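Local coordinates for tRNA threonylcarbamoyladenosine biosynthesis protein TsaB (Pseudomonas aeruginosa, PDB 5BR9), which probably takes part in making the threonylcarbamoyladenosine modification of tRNA, as a member of the TsaB branch of the KAE1/TsaD family, at residues Thr11-Asp16 with Asp66-Gly71; Val131-Tyr136 with Glu155-Pro160; Ala105-Arg110 with Ala190-His195; Gln140-Leu145 with Leu200-Phe205. All blocks are in the same frame, centred on the assembly; numbering follows the deposited sequence.

Contact 1. Residues Thr11-Asp16 with Asp66-Gly71; sequences TLLALD and DAIAFG
Asp66 OD2 accepts the backbone N-H of Thr11 at 2.7 Å (Thr11 N to Asp66 OD2), and the bond is almost straight at 173°. The donor stands above the carboxylate plane. Asp66 CG lies anti to its carbonyl carbon (chi1 -64°), which brings the carboxylate to the backbone of Thr11, at the start of segment 11-16. The backbone of the same residue answers: Asp66 N donates to Thr11 O, also at 2.7 Å. Thr11 is thus gripped through both its N-H and its C=O. Beyond this point strands 12-16 and 67-71 run side by side. Leu13 sits at the centre, its N on Ala67 O and its O taking Ala69 N at 2.8 Å. Leu15 N follows on Ala69 O at 3.1 Å, and the last bond, Gly71 N to Leu15 O, is weak. This is a parallel pair inside the mixed five-stranded sheet of an actin-like ATPase (ASKHA) fold, with strand order 3-2-1-4-5. Small side chains mark one face: Ala14, Ala67 and Ala69 lie there with Leu12, whose CD2 reaches Ala67 CB at 3.8 Å. Helix 196-208 covers that face. Leu13, Ile68, Leu15 and Phe70 lie on the other face, where helix 77-94 packs on Ile68 and Phe70. Leu15 CD1 meets the CB of Phe70 at 4.2 Å, while the phenyl ring turns off from strand 12-16. At the far end Asp16 OD1 rests 3.3 Å from Gly71 CA, and Asp16 OD2 is hydrogen-bonded to Ser18 OG.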
loop_
_atom_site.group_PDB
_atom_site.type_symbol
_atom_site.label_atom_id
_atom_site.label_comp_id
_atom_site.label_asym_id
_atom_site.label_seq_id
_atom_site.Cartn_x
_atom_site.Cartn_y
_atom_site.Cartn_z
ATOM N N THR A 11 -24.718 3.378 -0.031
ATOM C CA THR A 11 -23.982 2.431 0.776
ATOM C C THR A 11 -22.509 2.807 0.680
ATOM O O THR A 11 -21.936 2.801 -0.397
ATOM C CB THR A 11 -24.243 0.978 0.327
ATOM O OG1 THR A 11 -25.643 0.699 0.456
ATOM C CG2 THR A 11 -23.489 -0.001 1.200
ATOM N N LEU A 12 -21.925 3.190 1.808
ATOM C CA LEU A 12 -20.533 3.657 1.855
ATOM C C LEU A 12 -19.691 2.845 2.819
ATOM O O LEU A 12 -20.104 2.576 3.947
ATOM C CB LEU A 12 -20.454 5.140 2.265
ATOM C CG LEU A 12 -21.136 6.177 1.382
ATOM C CD1 LEU A 12 -21.008 7.579 2.002
ATOM C CD2 LEU A 12 -20.568 6.142 -0.060
ATOM N N LEU A 13 -18.483 2.515 2.380
ATOM C CA LEU A 13 -17.516 1.785 3.197
ATOM C C LEU A 13 -16.390 2.750 3.591
ATOM O O LEU A 13 -15.876 3.507 2.753
ATOM C CB LEU A 13 -16.952 0.568 2.418
ATOM C CG LEU A 13 -15.926 -0.332 3.112
ATOM C CD1 LEU A 13 -16.568 -1.022 4.324
ATOM C CD2 LEU A 13 -15.329 -1.366 2.145
ATOM N N ALA A 14 -16.025 2.730 4.868
ATOM C CA ALA A 14 -14.990 3.609 5.382
ATOM C C ALA A 14 -13.943 2.818 6.150
ATOM O O ALA A 14 -14.271 1.851 6.835
ATOM C CB ALA A 14 -15.592 4.682 6.278
ATOM N N LEU A 15 -12.678 3.181 5.981
ATOM C CA LEU A 15 -11.615 2.544 6.745
ATOM C C LEU A 15 -10.486 3.514 7.114
ATOM O O LEU A 15 -10.161 4.437 6.358
ATOM C CB LEU A 15 -11.088 1.323 6.017
ATOM C CG LEU A 15 -10.429 1.420 4.669
ATOM C CD1 LEU A 15 -8.955 1.768 4.873
ATOM C CD2 LEU A 15 -10.612 0.054 3.996
ATOM N N ASP A 16 -9.899 3.310 8.290
ATOM C CA ASP A 16 -8.771 4.121 8.687
ATOM C C ASP A 16 -7.677 3.275 9.345
ATOM O O ASP A 16 -7.937 2.494 10.255
ATOM C CB ASP A 16 -9.219 5.230 9.632
ATOM C CG ASP A 16 -8.182 6.331 9.741
ATOM O OD1 ASP A 16 -8.307 7.325 9.001
ATOM O OD2 ASP A 16 -7.225 6.192 10.528
ATOM N N ASP A 66 -21.171 1.710 -2.797
ATOM C CA ASP A 66 -21.194 2.736 -3.832
ATOM C C ASP A 66 -19.861 3.474 -3.980
ATOM O O ASP A 66 -19.497 3.919 -5.075
ATOM C CB ASP A 66 -22.313 3.733 -3.526
ATOM C CG ASP A 66 -23.700 3.088 -3.583
ATOM O OD1 ASP A 66 -23.919 2.243 -4.478
ATOM O OD2 ASP A 66 -24.568 3.425 -2.747
ATOM N N ALA A 67 -19.139 3.607 -2.870
ATOM C CA ALA A 67 -17.867 4.314 -2.853
ATOM C C ALA A 67 -17.084 3.920 -1.600
ATOM O O ALA A 67 -17.669 3.463 -0.609
ATOM C CB ALA A 67 -18.087 5.827 -2.910
ATOM N N ILE A 68 -15.763 4.078 -1.654
ATOM C CA ILE A 68 -14.903 3.704 -0.524
ATOM C C ILE A 68 -14.137 4.912 -0.034
ATOM O O ILE A 68 -13.456 5.581 -0.816
ATOM C CB ILE A 68 -13.935 2.579 -0.901
ATOM C CG1 ILE A 68 -14.695 1.405 -1.531
ATOM C CG2 ILE A 68 -13.195 2.118 0.331
ATOM C CD1 ILE A 68 -13.805 0.352 -2.122
ATOM N N ALA A 69 -14.283 5.213 1.253
ATOM C CA ALA A 69 -13.596 6.333 1.874
ATOM C C ALA A 69 -12.462 5.860 2.765
ATOM O O ALA A 69 -12.558 4.799 3.378
ATOM C CB ALA A 69 -14.575 7.161 2.674
ATOM N N PHE A 70 -11.397 6.655 2.857
ATOM C CA PHE A 70 -10.278 6.307 3.723
ATOM C C PHE A 70 -9.592 7.567 4.267
ATOM O O PHE A 70 -9.631 8.616 3.628
ATOM C CB PHE A 70 -9.250 5.448 2.976
ATOM C CG PHE A 70 -8.548 6.173 1.867
ATOM C CD1 PHE A 70 -7.262 6.681 2.054
ATOM C CD2 PHE A 70 -9.164 6.356 0.642
ATOM C CE1 PHE A 70 -6.615 7.358 1.031
ATOM C CE2 PHE A 70 -8.516 7.033 -0.386
ATOM C CZ PHE A 70 -7.256 7.535 -0.193
ATOM N N GLY A 71 -8.955 7.452 5.431
ATOM C CA GLY A 71 -8.132 8.519 5.940
ATOM C C GLY A 71 -6.817 8.597 5.177
ATOM O O GLY A 71 -6.051 7.640 5.159
#

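Contact 2. Residues Val131-Tyr136 with Glu155-Pro160; sequences VYWGCY and ERVAVP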
loop_
_atom_site.group_PDB
_atom_site.type_symbol
_atom_site.label_atom_id
_atom_site.label_comp_id
_atom_site.label_asym_id
_atom_site.label_seq_id
_atom_site.Cartn_x
_atom_site.Cartn_y
_atom_site.Cartn_z
ATOM N N VAL A 131 4.323 19.369 14.083
ATOM C CA VAL A 131 2.996 18.787 14.139
ATOM C C VAL A 131 2.209 19.136 12.899
ATOM O O VAL A 131 2.338 20.234 12.350
ATOM C CB VAL A 131 2.216 19.242 15.412
ATOM C CG1 VAL A 131 2.898 18.768 16.683
ATOM C CG2 VAL A 131 2.084 20.768 15.434
ATOM N N TYR A 132 1.344 18.211 12.498
ATOM C CA TYR A 132 0.320 18.497 11.531
ATOM C C TYR A 132 -0.801 19.241 12.235
ATOM O O TYR A 132 -1.147 18.907 13.369
ATOM C CB TYR A 132 -0.188 17.209 10.909
ATOM C CG TYR A 132 0.848 16.431 10.128
ATOM C CD1 TYR A 132 1.327 16.898 8.905
ATOM C CD2 TYR A 132 1.368 15.244 10.622
ATOM C CE1 TYR A 132 2.272 16.179 8.178
ATOM C CE2 TYR A 132 2.317 14.524 9.904
ATOM C CZ TYR A 132 2.772 14.999 8.687
ATOM O OH TYR A 132 3.714 14.274 7.977
ATOM N N TRP A 133 -1.352 20.256 11.563
ATOM C CA TRP A 133 -2.250 21.227 12.181
ATOM C C TRP A 133 -3.392 21.636 11.256
ATOM O O TRP A 133 -3.152 21.983 10.111
ATOM C CB TRP A 133 -1.441 22.454 12.595
ATOM C CG TRP A 133 -2.229 23.590 13.172
ATOM C CD1 TRP A 133 -2.683 24.705 12.506
ATOM C CD2 TRP A 133 -2.624 23.748 14.532
ATOM N NE1 TRP A 133 -3.323 25.549 13.379
ATOM C CE2 TRP A 133 -3.315 24.983 14.625
ATOM C CE3 TRP A 133 -2.460 22.971 15.688
ATOM C CZ2 TRP A 133 -3.846 25.452 15.826
ATOM C CZ3 TRP A 133 -2.993 23.434 16.881
ATOM C CH2 TRP A 133 -3.671 24.668 16.940
ATOM N N GLY A 134 -4.625 21.599 11.763
ATOM C CA GLY A 134 -5.801 21.998 11.002
ATOM C C GLY A 134 -6.956 22.349 11.924
ATOM O O GLY A 134 -7.277 21.605 12.856
ATOM N N CYS A 135 -7.556 23.510 11.693
ATOM C CA CYS A 135 -8.649 23.974 12.518
ATOM C C CYS A 135 -9.962 23.810 11.777
ATOM O O CYS A 135 -10.056 24.095 10.579
ATOM C CB CYS A 135 -8.439 25.427 12.941
ATOM S SG CYS A 135 -7.029 25.681 14.035
ATOM N N TYR A 136 -10.975 23.358 12.511
ATOM C CA TYR A 136 -12.237 22.953 11.921
ATOM C C TYR A 136 -13.398 23.575 12.679
ATOM O O TYR A 136 -13.302 23.797 13.886
ATOM C CB TYR A 136 -12.347 21.411 11.916
ATOM C CG TYR A 136 -11.468 20.771 10.864
ATOM C CD1 TYR A 136 -12.009 20.349 9.656
ATOM C CD2 TYR A 136 -10.086 20.615 11.063
ATOM C CE1 TYR A 136 -11.220 19.779 8.666
ATOM C CE2 TYR A 136 -9.268 20.032 10.063
ATOM C CZ TYR A 136 -9.856 19.616 8.869
ATOM O OH TYR A 136 -9.104 19.071 7.855
ATOM N N GLU A 155 5.426 26.139 17.931
ATOM C CA GLU A 155 5.529 27.579 18.195
ATOM C C GLU A 155 4.780 28.456 17.196
ATOM O O GLU A 155 4.586 29.646 17.432
ATOM C CB GLU A 155 7.009 28.021 18.202
ATOM C CG GLU A 155 7.785 27.613 19.440
ATOM C CD GLU A 155 8.276 26.165 19.395
ATOM O OE1 GLU A 155 8.027 25.467 18.380
ATOM O OE2 GLU A 155 8.914 25.731 20.383
ATOM N N ARG A 156 4.405 27.892 16.056
ATOM C CA ARG A 156 3.854 28.718 15.006
ATOM C C ARG A 156 2.388 28.431 14.727
ATOM O O ARG A 156 1.792 29.151 13.932
ATOM C CB ARG A 156 4.676 28.562 13.729
ATOM C CG ARG A 156 6.067 29.192 13.814
ATOM C CD ARG A 156 6.834 29.004 12.517
ATOM N NE ARG A 156 6.177 29.671 11.395
ATOM C CZ ARG A 156 6.168 29.203 10.148
ATOM N NH1 ARG A 156 6.774 28.054 9.864
ATOM N NH2 ARG A 156 5.541 29.877 9.189
ATOM N N VAL A 157 1.799 27.414 15.375
ATOM C CA VAL A 157 0.407 27.072 15.070
ATOM C C VAL A 157 -0.509 28.202 15.530
ATOM O O VAL A 157 -0.233 28.879 16.532
ATOM C CB VAL A 157 -0.061 25.721 15.693
ATOM C CG1 VAL A 157 0.795 24.557 15.213
ATOM C CG2 VAL A 157 -0.141 25.792 17.203
ATOM N N ALA A 158 -1.602 28.393 14.789
ATOM C CA ALA A 158 -2.553 29.466 15.083
ATOM C C ALA A 158 -3.986 29.053 14.750
ATOM O O ALA A 158 -4.215 28.220 13.869
ATOM C CB ALA A 158 -2.161 30.736 14.311
ATOM N N VAL A 159 -4.946 29.644 15.456
ATOM C CA VAL A 159 -6.365 29.367 15.221
ATOM C C VAL A 159 -6.984 30.556 14.464
ATOM O O VAL A 159 -6.522 31.693 14.622
ATOM C CB VAL A 159 -7.105 29.093 16.543
ATOM C CG1 VAL A 159 -6.572 27.828 17.204
ATOM C CG2 VAL A 159 -7.015 30.296 17.480
ATOM N N PRO A 160 -8.025 30.294 13.642
ATOM C CA PRO A 160 -8.680 31.319 12.810
ATOM C C PRO A 160 -9.746 32.123 13.562
ATOM O O PRO A 160 -10.341 33.041 12.983
ATOM C CB PRO A 160 -9.338 30.496 11.692
ATOM C CG PRO A 160 -9.646 29.203 12.334
ATOM C CD PRO A 160 -8.624 28.958 13.426
#
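Val157 sits on the face of the Trp133 indole, and the two side chains cross at about a right angle. Its CB stands 3.4 Å from the centroid of the Trp133 six-membered ring, only 13° off the ring normal, which makes a CH-pi contact. The two methyls spread over different parts of the ring system. Val157 CG1 lies near CD2 and CE3 of Trp133, and Val157 CG2 lies 3.7 Å from Trp133 CH2. With Trp133 CG anti to the backbone N (chi1 176°), the indole reaches from strand 131-139 to the loop segment. The ring's edge is used as well. Trp133 NE1 donates to Ala158 O at 2.9 Å, with a bent N-H...O angle of 144°. The oxygen lies close to the indole plane, but the donor stands above the plane of the Ala158 carbonyl. Val159 CG1 also meets that edge, 3.9 Å from Trp133 CZ2. On either side of the tryptophan the contact is apolar. Val131 CG2 meets Val157 CG1, the two valines crossing at about a right angle. Cys135 CB lies 3.6 Å from Pro160 CD, with the sulfur close by. Residues 157-160 run in nearly the same direction as strand 131-139, over one face of the second mixed sheet. Ala121 and Ala123 of the neighbouring strand 119-125 also touch Trp133. The chemistry is mainly apolar, and the one hydrogen bond across it satisfies the indole N-H and limits rotation of the buried ring.

Contact 3. Residues Ala105-Arg110 with Ala190-His195; sequences AILAQR and ASLLPH
Arg110 NH1 donates to Leu193 O at 2.8 Å, the one hydrogen bond between helix segment 105-110 and the loop segment 190-195. It is bent, at 141°. The oxygen is tilted from the guanidinium plane, and the nitrogen stands above the carbonyl plane. Arg110 reaches this far because its chain is extended, with CG anti to the backbone N (chi1 179°). A salt bridge from Arg110 NE to Glu114, one turn further along the helix, gives the charge a second partner. Both faces of the guanidinium are covered. Leu192 CD1 lies over one face, offset toward the rim and 3.6 Å from Arg110 NE. Over the opposite face, near the centre, lies His195 CD2, 3.9 Å from Arg110 CZ. The imidazole meets the guanidinium with its edge, the two planes 86° apart. The His195 ring also stacks with Tyr36 of strand 31-38. The remaining contacts are apolar or touch the backbone. Leu107 CD2 presses against the loop chain, 3.3 Å from Leu192 O, and it also meets Leu192 CD2 and Pro194 CD. Ile106 CG2 packs on Pro194 CB at 4.0 Å and lies 3.5 Å from His195 O. His195 is also the N-cap of helix 196-208, its ND1 accepting the N-H of Glu197. The loop therefore leaves strand 187-189 of one sheet, crosses helix 103-115 and enters the helix that covers the other sheet. Such a chain crossing between the two halves fits the two-lobed ASKHA fold.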
loop_
_atom_site.group_PDB
_atom_site.type_symbol
_atom_site.label_atom_id
_atom_site.label_comp_id
_atom_site.label_asym_id
_atom_site.label_seq_id
_atom_site.Cartn_x
_atom_site.Cartn_y
_atom_site.Cartn_z
ATOM N N ALA A 105 -9.471 16.298 9.854
ATOM C CA ALA A 105 -10.935 16.447 9.804
ATOM C C ALA A 105 -11.611 15.330 10.583
ATOM O O ALA A 105 -12.548 15.584 11.348
ATOM C CB ALA A 105 -11.445 16.470 8.352
ATOM N N ILE A 106 -11.121 14.101 10.423
ATOM C CA ILE A 106 -11.762 12.985 11.109
ATOM C C ILE A 106 -11.714 13.189 12.627
ATOM O O ILE A 106 -12.709 12.967 13.333
ATOM C CB ILE A 106 -11.130 11.649 10.700
ATOM C CG1 ILE A 106 -11.323 11.420 9.204
ATOM C CG2 ILE A 106 -11.754 10.520 11.488
ATOM C CD1 ILE A 106 -10.454 10.300 8.658
ATOM N N LEU A 107 -10.550 13.603 13.123
ATOM C CA LEU A 107 -10.387 13.958 14.535
ATOM C C LEU A 107 -11.385 15.027 14.971
ATOM O O LEU A 107 -11.911 14.980 16.067
ATOM C CB LEU A 107 -8.995 14.508 14.793
ATOM C CG LEU A 107 -7.827 13.579 15.027
ATOM C CD1 LEU A 107 -6.603 14.470 15.301
ATOM C CD2 LEU A 107 -8.143 12.656 16.189
ATOM N N ALA A 108 -11.552 16.041 14.128
ATOM C CA ALA A 108 -12.433 17.154 14.424
ATOM C C ALA A 108 -13.865 16.645 14.512
ATOM O O ALA A 108 -14.577 16.955 15.460
ATOM C CB ALA A 108 -12.304 18.226 13.365
ATOM N N GLN A 109 -14.259 15.828 13.536
ATOM C CA GLN A 109 -15.604 15.283 13.502
ATOM C C GLN A 109 -15.815 14.402 14.732
ATOM O O GLN A 109 -16.892 14.428 15.346
ATOM C CB GLN A 109 -15.857 14.475 12.229
ATOM C CG GLN A 109 -17.339 14.179 12.000
ATOM C CD GLN A 109 -18.090 15.423 11.570
ATOM O OE1 GLN A 109 -17.516 16.308 10.942
ATOM N NE2 GLN A 109 -19.365 15.506 11.916
ATOM N N ARG A 110 -14.790 13.635 15.107
ATOM C CA ARG A 110 -14.910 12.805 16.309
ATOM C C ARG A 110 -15.055 13.634 17.579
ATOM O O ARG A 110 -15.885 13.328 18.442
ATOM C CB ARG A 110 -13.714 11.873 16.461
ATOM C CG ARG A 110 -13.798 11.024 17.722
ATOM C CD ARG A 110 -12.825 9.879 17.706
ATOM N NE ARG A 110 -13.044 8.989 18.844
ATOM C CZ ARG A 110 -12.287 7.936 19.128
ATOM N NH1 ARG A 110 -11.253 7.627 18.354
ATOM N NH2 ARG A 110 -12.566 7.190 20.183
ATOM N N ALA A 190 -5.170 14.893 24.151
ATOM C CA ALA A 190 -3.982 14.606 23.370
ATOM C C ALA A 190 -3.882 13.112 22.980
ATOM O O ALA A 190 -2.959 12.703 22.284
ATOM C CB ALA A 190 -2.749 15.039 24.146
ATOM N N SER A 191 -4.824 12.293 23.420
ATOM C CA SER A 191 -4.758 10.879 23.057
ATOM C C SER A 191 -5.843 10.469 22.045
ATOM O O SER A 191 -5.914 9.310 21.629
ATOM C CB SER A 191 -4.837 10.007 24.305
ATOM O OG SER A 191 -6.176 9.914 24.737
ATOM N N LEU A 192 -6.678 11.416 21.638
ATOM C CA LEU A 192 -7.732 11.115 20.657
ATOM C C LEU A 192 -7.189 10.764 19.273
ATOM O O LEU A 192 -6.321 11.460 18.724
ATOM C CB LEU A 192 -8.702 12.293 20.524
ATOM C CG LEU A 192 -10.040 11.906 19.894
ATOM C CD1 LEU A 192 -10.893 11.057 20.875
ATOM C CD2 LEU A 192 -10.778 13.149 19.407
ATOM N N LEU A 193 -7.742 9.695 18.708
ATOM C CA LEU A 193 -7.316 9.138 17.435
ATOM C C LEU A 193 -8.484 9.169 16.428
ATOM O O LEU A 193 -9.627 9.342 16.825
ATOM C CB LEU A 193 -6.807 7.699 17.641
ATOM C CG LEU A 193 -5.592 7.511 18.564
ATOM C CD1 LEU A 193 -5.183 6.040 18.649
ATOM C CD2 LEU A 193 -4.402 8.367 18.082
ATOM N N PRO A 194 -8.186 9.057 15.120
ATOM C CA PRO A 194 -9.223 8.950 14.090
ATOM C C PRO A 194 -10.100 7.717 14.282
ATOM O O PRO A 194 -9.628 6.721 14.786
ATOM C CB PRO A 194 -8.419 8.840 12.793
ATOM C CG PRO A 194 -7.148 9.508 13.091
ATOM C CD PRO A 194 -6.843 9.176 14.520
ATOM N N HIS A 195 -11.359 7.798 13.885
ATOM C CA HIS A 195 -12.303 6.697 14.031
ATOM C C HIS A 195 -13.112 6.597 12.721
ATOM O O HIS A 195 -13.631 7.602 12.221
ATOM C CB HIS A 195 -13.192 6.957 15.241
ATOM C CG HIS A 195 -13.955 5.771 15.724
ATOM N ND1 HIS A 195 -14.841 5.076 14.928
ATOM C CD2 HIS A 195 -14.022 5.198 16.948
ATOM C CE1 HIS A 195 -15.382 4.095 15.628
ATOM N NE2 HIS A 195 -14.910 4.155 16.860
#

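Contact 4. Residues Gln140-Leu145 with Leu200-Phe205; sequences QGEMRL and LSLAGF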
loop_
_atom_site.group_PDB
_atom_site.type_symbol
_atom_site.label_atom_id
_atom_site.label_comp_id
_atom_site.label_asym_id
_atom_site.label_seq_id
_atom_site.Cartn_x
_atom_site.Cartn_y
_atom_site.Cartn_z
ATOM N N GLN A 140 -23.372 22.820 9.240
ATOM C CA GLN A 140 -24.452 21.917 8.850
ATOM C C GLN A 140 -24.096 20.452 9.123
ATOM O O GLN A 140 -24.244 19.594 8.251
ATOM C CB GLN A 140 -24.782 22.104 7.368
ATOM C CG GLN A 140 -25.579 23.343 7.080
ATOM C CD GLN A 140 -25.708 23.588 5.603
ATOM O OE1 GLN A 140 -24.836 23.199 4.821
ATOM N NE2 GLN A 140 -26.808 24.215 5.201
ATOM N N GLY A 141 -23.607 20.189 10.330
ATOM C CA GLY A 141 -23.316 18.851 10.782
ATOM C C GLY A 141 -21.932 18.361 10.376
ATOM O O GLY A 141 -21.504 17.316 10.827
ATOM N N GLU A 142 -21.213 19.133 9.563
ATOM C CA GLU A 142 -19.894 18.701 9.075
ATOM C C GLU A 142 -18.804 19.604 9.640
ATOM O O GLU A 142 -18.893 20.833 9.550
ATOM C CB GLU A 142 -19.846 18.721 7.529
ATOM C CG GLU A 142 -18.497 18.291 6.905
ATOM C CD GLU A 142 -18.401 18.543 5.397
ATOM O OE1 GLU A 142 -19.360 19.092 4.817
ATOM O OE2 GLU A 142 -17.360 18.207 4.784
ATOM N N MET A 143 -17.781 18.995 10.233
ATOM C CA MET A 143 -16.630 19.760 10.693
ATOM C C MET A 143 -15.830 20.146 9.455
ATOM O O MET A 143 -15.357 19.302 8.692
ATOM C CB MET A 143 -15.799 18.975 11.711
ATOM C CG MET A 143 -16.504 18.784 13.063
ATOM S SD MET A 143 -16.979 20.307 13.945
ATOM C CE MET A 143 -15.396 20.820 14.611
ATOM N N ARG A 144 -15.717 21.443 9.251
ATOM C CA ARG A 144 -15.198 21.989 8.015
ATOM C C ARG A 144 -13.911 22.789 8.242
ATOM O O ARG A 144 -13.805 23.600 9.187
ATOM C CB ARG A 144 -16.283 22.877 7.390
ATOM C CG ARG A 144 -16.266 22.969 5.905
ATOM C CD ARG A 144 -17.106 21.894 5.273
ATOM N NE ARG A 144 -17.173 22.065 3.822
ATOM C CZ ARG A 144 -16.389 21.439 2.953
ATOM N NH1 ARG A 144 -15.468 20.598 3.382
ATOM N NH2 ARG A 144 -16.526 21.658 1.654
ATOM N N LEU A 145 -12.963 22.589 7.335
ATOM C CA LEU A 145 -11.638 23.173 7.450
ATOM C C LEU A 145 -11.668 24.692 7.291
ATOM O O LEU A 145 -12.217 25.230 6.338
ATOM C CB LEU A 145 -10.683 22.541 6.423
ATOM C CG LEU A 145 -9.270 23.121 6.423
ATOM C CD1 LEU A 145 -8.539 22.759 7.736
ATOM C CD2 LEU A 145 -8.501 22.585 5.204
ATOM N N LEU A 200 -16.747 8.051 8.186
ATOM C CA LEU A 200 -17.991 7.723 7.489
ATOM C C LEU A 200 -18.929 8.937 7.411
ATOM O O LEU A 200 -19.491 9.220 6.355
ATOM C CB LEU A 200 -18.681 6.544 8.185
ATOM C CG LEU A 200 -19.913 5.969 7.497
ATOM C CD1 LEU A 200 -19.571 5.402 6.123
ATOM C CD2 LEU A 200 -20.545 4.888 8.381
ATOM N N SER A 201 -19.070 9.674 8.507
ATOM C CA SER A 201 -19.841 10.924 8.488
ATOM C C SER A 201 -19.329 11.892 7.417
ATOM O O SER A 201 -20.103 12.395 6.580
ATOM C CB SER A 201 -19.788 11.610 9.855
ATOM O OG SER A 201 -20.307 10.753 10.856
ATOM N N LEU A 202 -18.022 12.125 7.429
ATOM C CA LEU A 202 -17.387 13.043 6.477
ATOM C C LEU A 202 -17.540 12.552 5.026
ATOM O O LEU A 202 -17.837 13.347 4.127
ATOM C CB LEU A 202 -15.900 13.239 6.846
ATOM C CG LEU A 202 -15.719 14.009 8.166
ATOM C CD1 LEU A 202 -14.257 14.033 8.684
ATOM C CD2 LEU A 202 -16.234 15.433 7.998
ATOM N N ALA A 203 -17.365 11.247 4.807
ATOM C CA ALA A 203 -17.568 10.655 3.486
ATOM C C ALA A 203 -18.999 10.893 2.965
ATOM O O ALA A 203 -19.194 11.154 1.775
ATOM C CB ALA A 203 -17.270 9.172 3.525
ATOM N N GLY A 204 -19.990 10.795 3.853
ATOM C CA GLY A 204 -21.373 11.096 3.490
ATOM C C GLY A 204 -21.564 12.508 2.936
ATOM O O GLY A 204 -22.210 12.703 1.901
ATOM N N PHE A 205 -20.969 13.496 3.601
ATOM C CA PHE A 205 -21.055 14.868 3.116
ATOM C C PHE A 205 -20.334 14.995 1.767
ATOM O O PHE A 205 -20.853 15.602 0.829
ATOM C CB PHE A 205 -20.480 15.862 4.145
ATOM C CG PHE A 205 -21.326 15.998 5.395
ATOM C CD1 PHE A 205 -22.531 16.707 5.364
ATOM C CD2 PHE A 205 -20.923 15.420 6.596
ATOM C CE1 PHE A 205 -23.317 16.822 6.503
ATOM C CE2 PHE A 205 -21.706 15.534 7.743
ATOM C CZ PHE A 205 -22.900 16.240 7.706
HETATM O O HOH W 1 -16.059 15.746 4.091
#
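Glu142 CB lies over the centre of the Phe205 ring, 3.6 Å from the centroid and 11° off the ring normal, a CH-pi contact. It joins the start of strand 142-152 to helix 196-208, between the two halves of the actin-like fold. The axes of the short strand and helix segments are 76° apart in direction and come no closer than 9.0 Å. The Glu142 chain is fully extended, with CG anti to the backbone N (chi1 180°), and it runs along the ring in the direction opposite to the phenylalanine side chain. This brings its carboxylate over Phe205 CB, 3.5 Å from OE1, with carboxylate and ring planes nearly parallel. Leu202 CD2 packs on Glu142 CG at 3.8 Å, crossing it at about a right angle. The turn before the strand closes on the far end of the ring, where Gln140 O comes 3.4 Å from Phe205 CE1. Further out, polar partners hold the carboxylate. Glu142 OE1 forms a salt bridge with Arg209. The charge of Arg144 lies near OE2, although no N-H points at it. These two arginines probably favour the ionised acid. Gln109 of helix 103-115 positions the strand start, bonding Gly141 O through NE2 and Met143 N through OE1. A water bridges strand and helix: it donates to Glu142 OE2 at 2.9 Å and to Leu202 O at 3.0 Å.

Contacts 1 and 3 are buried, while contacts 2 and 4 are only partly so. Contact 1 lies within one sheet and contact 2 on the other, on opposite sides of the chain's centre, their centres about 27 Å apart. Contact 1 relies mainly on backbone hydrogen bonds, with one aspartate side chain at its start, contact 2 on an aromatic face and valines. Contacts 3 and 4 join the halves, and both set a charged side chain against a neighbouring ring or aliphatic group. Gln109 of the helix in contact 3 bonds to the strand start of contact 4. Helix 196-208 of contact 4 also covers contact 1 through Ala203 on Ala69. Strands 131-139 and 142-152, of contacts 2 and 4, are sheet neighbours.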